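Local coordinates for protein cellulase (Xanthomonas axonopodis pv. citri, PDB 4W7W) that probably hydrolyses the beta-1,4-glucosidic links of cellulose as a family 5 glycoside hydrolase, holding cello-oligosaccharide units in its barrel cleft, at residues F55-G60 with V313-D318. Residues are numbered along the deposited sequence; the frame is centred on the assembly and turned at random.
Sequences FSYFAG and VQPGKD
Pro-315 sets its CB-CG-CD edge over one face of the Tyr-57 ring: its CG stands 3.6 Å from the ring centroid and only 3° off the ring normal, which meets the geometry of a CH-pi contact. CB and CD complete the overlap, CD coming within 3.6 Å of Tyr-57 CE2. With CG anti to the backbone N (chi1 172°), Tyr-57 extends from helix 52-60 toward the loop that follows strand 293-301. Phe-58 meets that loop differently, by its rim: CZ approaches Val-313 O at 3.4 Å, and CE2 faces Gln-314 OE1 at 3.9 Å near the ring plane, the ring and amide planes being 52° apart. Its CE1 also touches Val-313 CG2 at 4.1 Å. Beyond the two segments, Phe-58 packs on Val-27, Leu-29 and Ala-301, so the contact joins the first helix of the (beta/alpha)8 barrel to its first and last strands. One water donates to both Tyr-57 OH (2.7 Å) and Val-313 O (2.8 Å). Polar ends also find partners just outside the segments: the phenol bonds Asp-321 of the same loop, Gln-314 OE1 accepts from Gly-302 N, and its NE2 bonds Asp-54 of the same helix. Residues 55-60 and 313-318 thus meet directly by dispersion and CH-pi contact, flanked by direct helix-loop hydrogen bonds through Asp-54 and Asp-321; the latter and the water together hold the phenol end, and the carbonyl oxygens at the Phe-58 rim probably add weak electrostatic attraction to its ring hydrogens.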
ATOM      1  N   PHE A  55       9.262 -11.606  -8.467  1.00  6.73           N
ATOM      2  CA  PHE A  55       9.137 -10.470  -9.375  1.00  7.03           C
ATOM      3  C   PHE A  55       8.907 -10.942 -10.806  1.00  6.97           C
ATOM      4  O   PHE A  55       8.019 -10.447 -11.496  1.00  7.55           O
ATOM      5  CB  PHE A  55      10.368  -9.563  -9.302  1.00  6.74           C
ATOM      6  CG  PHE A  55      10.523  -8.868  -7.983  1.00  6.62           C
ATOM      7  CD1 PHE A  55      11.162  -9.504  -6.924  1.00  7.97           C
ATOM      8  CD2 PHE A  55      10.010  -7.602  -7.777  1.00  6.88           C
ATOM      9  CE1 PHE A  55      11.304  -8.863  -5.702  1.00  9.66           C
ATOM     10  CE2 PHE A  55      10.152  -6.970  -6.557  1.00  8.35           C
ATOM     11  CZ  PHE A  55      10.784  -7.608  -5.515  1.00  9.33           C
ATOM     12  N   SER A  56       9.707 -11.907 -11.255  1.00  6.95           N
ATOM     13  CA  SER A  56       9.562 -12.370 -12.633  1.00  7.37           C
ATOM     14  C   SER A  56       8.232 -13.101 -12.860  1.00  7.47           C
ATOM     15  O   SER A  56       7.630 -12.956 -13.914  1.00  8.56           O
ATOM     16  CB  SER A  56      10.757 -13.213 -13.073  1.00  8.83           C
ATOM     17  OG  SER A  56      10.987 -14.287 -12.209  1.00  9.95           O
ATOM     18  N   TYR A  57       7.772 -13.866 -11.881  1.00  7.18           N
ATOM     19  CA  TYR A  57       6.479 -14.538 -12.002  1.00  7.11           C
ATOM     20  C   TYR A  57       5.374 -13.509 -12.216  1.00  7.19           C
ATOM     21  O   TYR A  57       4.569 -13.626 -13.152  1.00  7.91           O
ATOM     22  CB  TYR A  57       6.160 -15.378 -10.765  1.00  7.60           C
ATOM     23  CG  TYR A  57       4.741 -15.903 -10.816  1.00  8.02           C
ATOM     24  CD1 TYR A  57       4.412 -17.000 -11.593  1.00  8.88           C
ATOM     25  CD2 TYR A  57       3.723 -15.256 -10.131  1.00  8.03           C
ATOM     26  CE1 TYR A  57       3.107 -17.451 -11.665  1.00  9.03           C
ATOM     27  CE2 TYR A  57       2.419 -15.698 -10.201  1.00  8.14           C
ATOM     28  CZ  TYR A  57       2.107 -16.792 -10.964  1.00  8.40           C
ATOM     29  OH  TYR A  57       0.787 -17.208 -10.993  1.00  9.65           O
ATOM     30  N   PHE A  58       5.323 -12.487 -11.377  1.00  7.04           N
ATOM     31  CA  PHE A  58       4.240 -11.513 -11.517  1.00  6.98           C
ATOM     32  C   PHE A  58       4.382 -10.677 -12.778  1.00  7.07           C
ATOM     33  O   PHE A  58       3.392 -10.359 -13.413  1.00  8.01           O
ATOM     34  CB  PHE A  58       4.069 -10.697 -10.223  1.00  7.14           C
ATOM     35  CG  PHE A  58       3.513 -11.537  -9.115  1.00  6.79           C
ATOM     36  CD1 PHE A  58       2.195 -11.990  -9.206  1.00  7.01           C
ATOM     37  CD2 PHE A  58       4.293 -12.005  -8.065  1.00  6.69           C
ATOM     38  CE1 PHE A  58       1.676 -12.853  -8.268  1.00  7.56           C
ATOM     39  CE2 PHE A  58       3.781 -12.876  -7.126  1.00  7.04           C
ATOM     40  CZ  PHE A  58       2.470 -13.319  -7.236  1.00  7.34           C
ATOM     41  N   ALA A  59       5.611 -10.347 -13.171  1.00  7.35           N
ATOM     42  CA  ALA A  59       5.820  -9.670 -14.445  1.00  8.44           C
ATOM     43  C   ALA A  59       5.270 -10.497 -15.595  1.00  9.40           C
ATOM     44  O   ALA A  59       4.678  -9.948 -16.530  1.00 11.13           O
ATOM     45  CB  ALA A  59       7.279  -9.372 -14.673  1.00  8.64           C
ATOM     46  N   GLY A  60       5.465 -11.809 -15.538  1.00  8.98           N
ATOM     47  CA  GLY A  60       4.967 -12.717 -16.577  1.00 10.47           C
ATOM     48  C   GLY A  60       3.460 -12.783 -16.663  1.00 10.95           C
ATOM     49  O   GLY A  60       2.917 -13.150 -17.691  1.00 14.68           O
ATOM     50  N   VAL A 313      -2.072 -15.057  -3.827  1.00  6.87           N
ATOM     51  CA  VAL A 313      -1.833 -15.335  -5.238  1.00  7.17           C
ATOM     52  C   VAL A 313      -0.377 -15.734  -5.490  1.00  7.05           C
ATOM     53  O   VAL A 313       0.080 -15.715  -6.635  1.00  7.65           O
ATOM     54  CB  VAL A 313      -2.326 -14.218  -6.191  1.00  7.05           C
ATOM     55  CG1 VAL A 313      -3.844 -14.108  -6.094  1.00  7.68           C
ATOM     56  CG2 VAL A 313      -1.643 -12.887  -5.921  1.00  7.04           C
ATOM     57  N   GLN A 314       0.337 -16.131  -4.433  1.00  7.08           N
ATOM     58  CA  GLN A 314       1.658 -16.702  -4.614  1.00  7.53           C
ATOM     59  C   GLN A 314       1.508 -18.039  -5.346  1.00  8.56           C
ATOM     60  O   GLN A 314       0.732 -18.873  -4.906  1.00 11.55           O
ATOM     61  CB  GLN A 314       2.314 -16.935  -3.260  1.00  7.88           C
ATOM     62  CG  GLN A 314       3.751 -17.430  -3.357  1.00  7.57           C
ATOM     63  CD  GLN A 314       4.740 -16.403  -3.870  1.00  7.44           C
ATOM     64  OE1 GLN A 314       4.441 -15.211  -4.024  1.00  8.33           O
ATOM     65  NE2 GLN A 314       5.954 -16.858  -4.088  1.00 10.25           N
ATOM     66  N   PRO A 315       2.245 -18.245  -6.456  1.00  9.89           N
ATOM     67  CA  PRO A 315       2.091 -19.502  -7.177  1.00 12.08           C
ATOM     68  C   PRO A 315       2.487 -20.654  -6.307  1.00 13.46           C
ATOM     69  O   PRO A 315       3.305 -20.523  -5.382  1.00 12.81           O
ATOM     70  CB  PRO A 315       3.026 -19.343  -8.366  1.00 13.97           C
ATOM     71  CG  PRO A 315       4.039 -18.360  -7.911  1.00 12.54           C
ATOM     72  CD  PRO A 315       3.246 -17.382  -7.085  1.00 10.89           C
ATOM     73  N   GLY A 316       1.888 -21.798  -6.586  1.00 14.61           N
ATOM     74  CA  GLY A 316       2.201 -22.992  -5.831  1.00 16.64           C
ATOM     75  C   GLY A 316       3.643 -23.437  -6.004  1.00 18.44           C
ATOM     76  O   GLY A 316       4.283 -23.108  -6.990  1.00 19.02           O
ATOM     77  N   LYS A 317       4.147 -24.214  -5.053  1.00 20.21           N
ATOM     78  CA  LYS A 317       5.390 -24.969  -5.257  1.00 22.81           C
ATOM     79  C   LYS A 317       5.340 -25.817  -6.539  1.00 19.24           C
ATOM     80  O   LYS A 317       6.368 -26.052  -7.175  1.00 22.99           O
ATOM     81  CB  LYS A 317       5.676 -25.871  -4.055  1.00 29.31           C
ATOM     82  CG  LYS A 317       6.961 -26.675  -4.172  0.50 35.47           C
ATOM     83  CD  LYS A 317       7.404 -27.224  -2.826  0.50 42.97           C
ATOM     84  CE  LYS A 317       8.449 -28.316  -2.985  0.50 48.42           C
ATOM     85  NZ  LYS A 317       7.829 -29.634  -3.295  1.00 53.19           N
ATOM     86  N   ASP A 318       4.143 -26.267  -6.911  1.00 19.56           N
ATOM     87  CA  ASP A 318       3.938 -26.954  -8.193  1.00 19.51           C
ATOM     88  C   ASP A 318       3.958 -26.013  -9.416  1.00 19.82           C
ATOM     89  O   ASP A 318       3.829 -26.470 -10.547  1.00 23.17           O
ATOM     90  CB  ASP A 318       2.667 -27.828  -8.171  1.00 18.02           C
ATOM     91  CG  ASP A 318       1.377 -27.046  -7.987  1.00 18.70           C
ATOM     92  OD1 ASP A 318       1.412 -25.809  -8.074  1.00 16.48           O
ATOM     93  OD2 ASP A 318       0.320 -27.693  -7.765  1.00 20.47           O
TER
HETATM   94  O   HOH W   1      -0.883 -17.140  -8.825  1.00 10.99           O